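Local coordinates for protein importin-95 (Chaetomium thermophilum, PDB 4XRI) that probably acts as a nuclear import receptor of the importin-beta family, a flexible HEAT-repeat solenoid thought to bind a small GTPase, at residues 637-648 and 678-689. The protein carries 2 engineered substitutions. Sequence-based numbering, arbitrary orientation.
Sequences ANAMEEEFAKYM and VTRSLGERSQPY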
# COMPACT_ATOMS: atom_id res chain seq x y z
N ALA A 637 21.99 20.30 -6.78
CA ALA A 637 21.55 21.33 -7.71
C ALA A 637 20.72 22.39 -6.98
O ALA A 637 20.87 23.58 -7.23
CB ALA A 637 20.75 20.72 -8.85
N ASN A 638 19.84 21.94 -6.09
CA ASN A 638 19.00 22.84 -5.30
C ASN A 638 19.83 23.70 -4.36
O ASN A 638 19.49 24.84 -4.08
CB ASN A 638 17.97 22.04 -4.51
CG ASN A 638 17.14 22.92 -3.58
OD1 ASN A 638 16.13 23.49 -3.98
ND2 ASN A 638 17.57 23.03 -2.33
N ALA A 639 20.94 23.13 -3.89
CA ALA A 639 21.80 23.80 -2.93
C ALA A 639 22.74 24.80 -3.60
O ALA A 639 22.93 25.91 -3.10
CB ALA A 639 22.60 22.78 -2.14
N MET A 640 23.32 24.41 -4.73
CA MET A 640 24.31 25.24 -5.40
C MET A 640 23.70 26.20 -6.42
O MET A 640 24.32 27.19 -6.79
CB MET A 640 25.37 24.36 -6.07
CG MET A 640 26.21 23.56 -5.08
SD MET A 640 27.61 22.72 -5.85
CE MET A 640 28.56 24.11 -6.45
N GLU A 641 22.48 25.89 -6.86
CA GLU A 641 21.75 26.72 -7.82
C GLU A 641 22.56 26.97 -9.09
O GLU A 641 23.02 26.02 -9.73
CB GLU A 641 21.33 28.04 -7.16
CG GLU A 641 20.26 27.84 -6.09
CD GLU A 641 19.83 29.12 -5.42
OE1 GLU A 641 20.67 30.02 -5.23
OE2 GLU A 641 18.63 29.23 -5.07
N GLU A 642 22.75 28.23 -9.47
CA GLU A 642 23.45 28.56 -10.71
C GLU A 642 24.90 28.08 -10.71
O GLU A 642 25.50 27.88 -11.77
CB GLU A 642 23.41 30.07 -10.99
CG GLU A 642 23.69 30.94 -9.78
CD GLU A 642 22.46 31.13 -8.90
OE1 GLU A 642 22.63 31.33 -7.68
OE2 GLU A 642 21.34 31.08 -9.44
N GLU A 643 25.46 27.87 -9.52
CA GLU A 643 26.81 27.32 -9.39
C GLU A 643 26.86 25.87 -9.89
O GLU A 643 27.94 25.35 -10.19
CB GLU A 643 27.28 27.39 -7.94
CG GLU A 643 28.45 28.33 -7.71
CD GLU A 643 29.19 28.03 -6.42
OE1 GLU A 643 28.66 28.36 -5.34
OE2 GLU A 643 30.31 27.47 -6.49
N PHE A 644 25.70 25.23 -9.98
CA PHE A 644 25.62 23.84 -10.42
C PHE A 644 25.80 23.72 -11.93
O PHE A 644 26.11 22.64 -12.44
CB PHE A 644 24.27 23.24 -10.00
CG PHE A 644 24.11 21.79 -10.36
CD1 PHE A 644 24.61 20.80 -9.53
CD2 PHE A 644 23.46 21.42 -11.53
CE1 PHE A 644 24.46 19.46 -9.86
CE2 PHE A 644 23.32 20.09 -11.86
CZ PHE A 644 23.81 19.11 -11.02
N ALA A 645 25.64 24.83 -12.64
CA ALA A 645 25.70 24.86 -14.10
C ALA A 645 26.97 24.23 -14.67
O ALA A 645 26.95 23.66 -15.76
CB ALA A 645 25.58 26.29 -14.59
N LYS A 646 28.07 24.32 -13.93
CA LYS A 646 29.35 23.80 -14.41
C LYS A 646 29.37 22.28 -14.52
O LYS A 646 30.25 21.71 -15.17
CB LYS A 646 30.50 24.26 -13.50
CG LYS A 646 30.41 23.80 -12.05
CD LYS A 646 31.76 23.98 -11.36
CE LYS A 646 31.63 24.01 -9.85
NZ LYS A 646 32.97 24.11 -9.20
N TYR A 647 28.40 21.62 -13.89
CA TYR A 647 28.33 20.16 -13.93
C TYR A 647 27.43 19.65 -15.04
O TYR A 647 27.33 18.44 -15.27
CB TYR A 647 27.84 19.61 -12.59
CG TYR A 647 28.66 20.07 -11.41
CD1 TYR A 647 28.09 20.81 -10.39
CD2 TYR A 647 30.01 19.77 -11.33
CE1 TYR A 647 28.84 21.24 -9.31
CE2 TYR A 647 30.78 20.19 -10.26
CZ TYR A 647 30.19 20.93 -9.26
OH TYR A 647 30.94 21.36 -8.19
N MET A 648 26.78 20.57 -15.75
CA MET A 648 25.78 20.19 -16.74
C MET A 648 26.38 19.52 -17.97
O MET A 648 25.75 18.67 -18.58
CB MET A 648 24.96 21.42 -17.16
CG MET A 648 23.93 21.84 -16.12
SD MET A 648 22.78 20.51 -15.71
CE MET A 648 21.83 20.38 -17.23
N VAL A 678 16.53 21.01 -11.99
CA VAL A 678 17.60 21.74 -12.68
C VAL A 678 17.12 23.07 -13.25
O VAL A 678 17.80 24.09 -13.13
CB VAL A 678 18.21 20.88 -13.80
CG1 VAL A 678 19.05 21.74 -14.74
CG2 VAL A 678 19.06 19.76 -13.21
N THR A 679 15.94 23.08 -13.87
CA THR A 679 15.40 24.29 -14.48
C THR A 679 14.99 25.31 -13.42
O THR A 679 15.14 26.52 -13.62
CB THR A 679 14.20 23.99 -15.38
OG1 THR A 679 13.19 23.30 -14.64
CG2 THR A 679 14.62 23.14 -16.57
N ARG A 680 14.48 24.83 -12.30
CA ARG A 680 14.07 25.71 -11.21
C ARG A 680 15.28 26.24 -10.45
O ARG A 680 15.29 27.39 -10.01
CB ARG A 680 13.13 24.98 -10.25
CG ARG A 680 11.75 24.71 -10.85
CD ARG A 680 10.91 23.81 -9.95
NE ARG A 680 10.56 24.45 -8.68
CZ ARG A 680 9.56 25.32 -8.53
NH1 ARG A 680 8.81 25.65 -9.57
NH2 ARG A 680 9.32 25.85 -7.34
N SER A 681 16.30 25.40 -10.30
CA SER A 681 17.49 25.77 -9.53
C SER A 681 18.45 26.65 -10.33
O SER A 681 19.06 27.56 -9.78
CB SER A 681 18.22 24.52 -9.04
OG SER A 681 17.41 23.76 -8.16
N LEU A 682 18.57 26.37 -11.62
CA LEU A 682 19.51 27.10 -12.47
C LEU A 682 18.83 28.28 -13.16
O LEU A 682 19.49 29.23 -13.57
CB LEU A 682 20.13 26.18 -13.52
CG LEU A 682 21.37 25.36 -13.13
CD1 LEU A 682 21.13 24.50 -11.91
CD2 LEU A 682 21.80 24.50 -14.31
N GLY A 683 17.51 28.21 -13.29
CA GLY A 683 16.75 29.25 -13.95
C GLY A 683 17.12 29.38 -15.42
O GLY A 683 17.27 28.38 -16.12
N GLU A 684 17.30 30.62 -15.86
CA GLU A 684 17.62 30.92 -17.25
C GLU A 684 18.97 30.32 -17.68
O GLU A 684 19.25 30.19 -18.87
CB GLU A 684 17.63 32.43 -17.47
CG GLU A 684 16.35 33.11 -17.00
CD GLU A 684 16.39 34.61 -17.19
OE1 GLU A 684 17.46 35.14 -17.55
OE2 GLU A 684 15.34 35.26 -16.97
N ARG A 685 19.78 29.96 -16.70
CA ARG A 685 21.07 29.32 -16.95
C ARG A 685 20.89 27.91 -17.52
O ARG A 685 21.81 27.34 -18.11
CB ARG A 685 21.90 29.28 -15.67
CG ARG A 685 23.30 28.73 -15.82
CD ARG A 685 24.07 29.46 -16.91
NE ARG A 685 25.41 28.93 -17.09
CZ ARG A 685 25.71 27.89 -17.87
NH1 ARG A 685 26.97 27.48 -17.97
NH2 ARG A 685 24.75 27.26 -18.53
N SER A 686 19.69 27.36 -17.36
CA SER A 686 19.39 26.01 -17.83
C SER A 686 18.80 26.01 -19.24
O SER A 686 18.67 24.96 -19.86
CB SER A 686 18.43 25.32 -16.86
OG SER A 686 17.14 25.91 -16.92
N GLN A 687 18.46 27.20 -19.73
CA GLN A 687 17.84 27.36 -21.05
C GLN A 687 18.56 26.65 -22.21
O GLN A 687 17.89 26.08 -23.07
CB GLN A 687 17.73 28.86 -21.38
CG GLN A 687 17.03 29.18 -22.70
CD GLN A 687 17.97 29.20 -23.89
OE1 GLN A 687 19.12 29.63 -23.79
NE2 GLN A 687 17.49 28.71 -25.03
N PRO A 688 19.91 26.67 -22.24
CA PRO A 688 20.55 25.98 -23.36
C PRO A 688 20.33 24.46 -23.42
O PRO A 688 20.64 23.85 -24.44
CB PRO A 688 22.04 26.29 -23.14
CG PRO A 688 22.04 27.58 -22.43
CD PRO A 688 20.87 27.51 -21.51
N TYR A 689 19.82 23.86 -22.35
CA TYR A 689 19.63 22.41 -22.31
C TYR A 689 18.17 22.02 -22.49
O TYR A 689 17.83 20.84 -22.55
CB TYR A 689 20.15 21.84 -20.99
CG TYR A 689 21.51 22.34 -20.59
CD1 TYR A 689 22.67 21.74 -21.08
CD2 TYR A 689 21.64 23.42 -19.72
CE1 TYR A 689 23.92 22.21 -20.71
CE2 TYR A 689 22.89 23.88 -19.35
CZ TYR A 689 24.02 23.28 -19.85
OH TYR A 689 25.26 23.74 -19.48
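M648 lies across the ring of Y689, and this Met-aromatic pair makes one end of the contact. The methyl CE sits over the ring face, 4.0 Å from the Y689 centroid and 14° off the normal, a CH-pi contact; SD stands higher above the same ring. Bends at chi2 (-57°) and chi3 (-70°) fold the thioether back and bring CE over the ring, where it also reaches V678 CG1 tip to tip; M648 CB, nearer the backbone, meets the phenol end, 3.4 Å from Y689 CZ. With an alanine in place of Y689, the M648 methyl is likely to lose the ring face it rests on and its thioether to be set free to turn.

Next along, L682 spreads its two methyls: CD2 packs on M648 CG and on A645 CA, and CD1 lies 3.9 Å from F644 CD2. A637 CB covers one face of that phenyl ring from within its own segment. On the outer side, A645 CB is centred over the guanidinium plane of R685, 3.5 Å above it. At the other end the helices come close through small groups, S681 CB lying 3.3 Å from A637 O; S681 OG itself bonds back to D677 O.

Helices 625-640 and 665-682 both end here, E641 and G683 taking positive phi, each followed by a short 3-10 segment, 642-644 and 684-685. S686 OG and N both bond to G683 O, tying the second turn together. Without a single hydrogen bond between the segments, these neighbouring helix ends of the HEAT-repeat solenoid are held by van der Waals and Met-aromatic packing, with specificity coming from the fit of shapes and not from directional bonds.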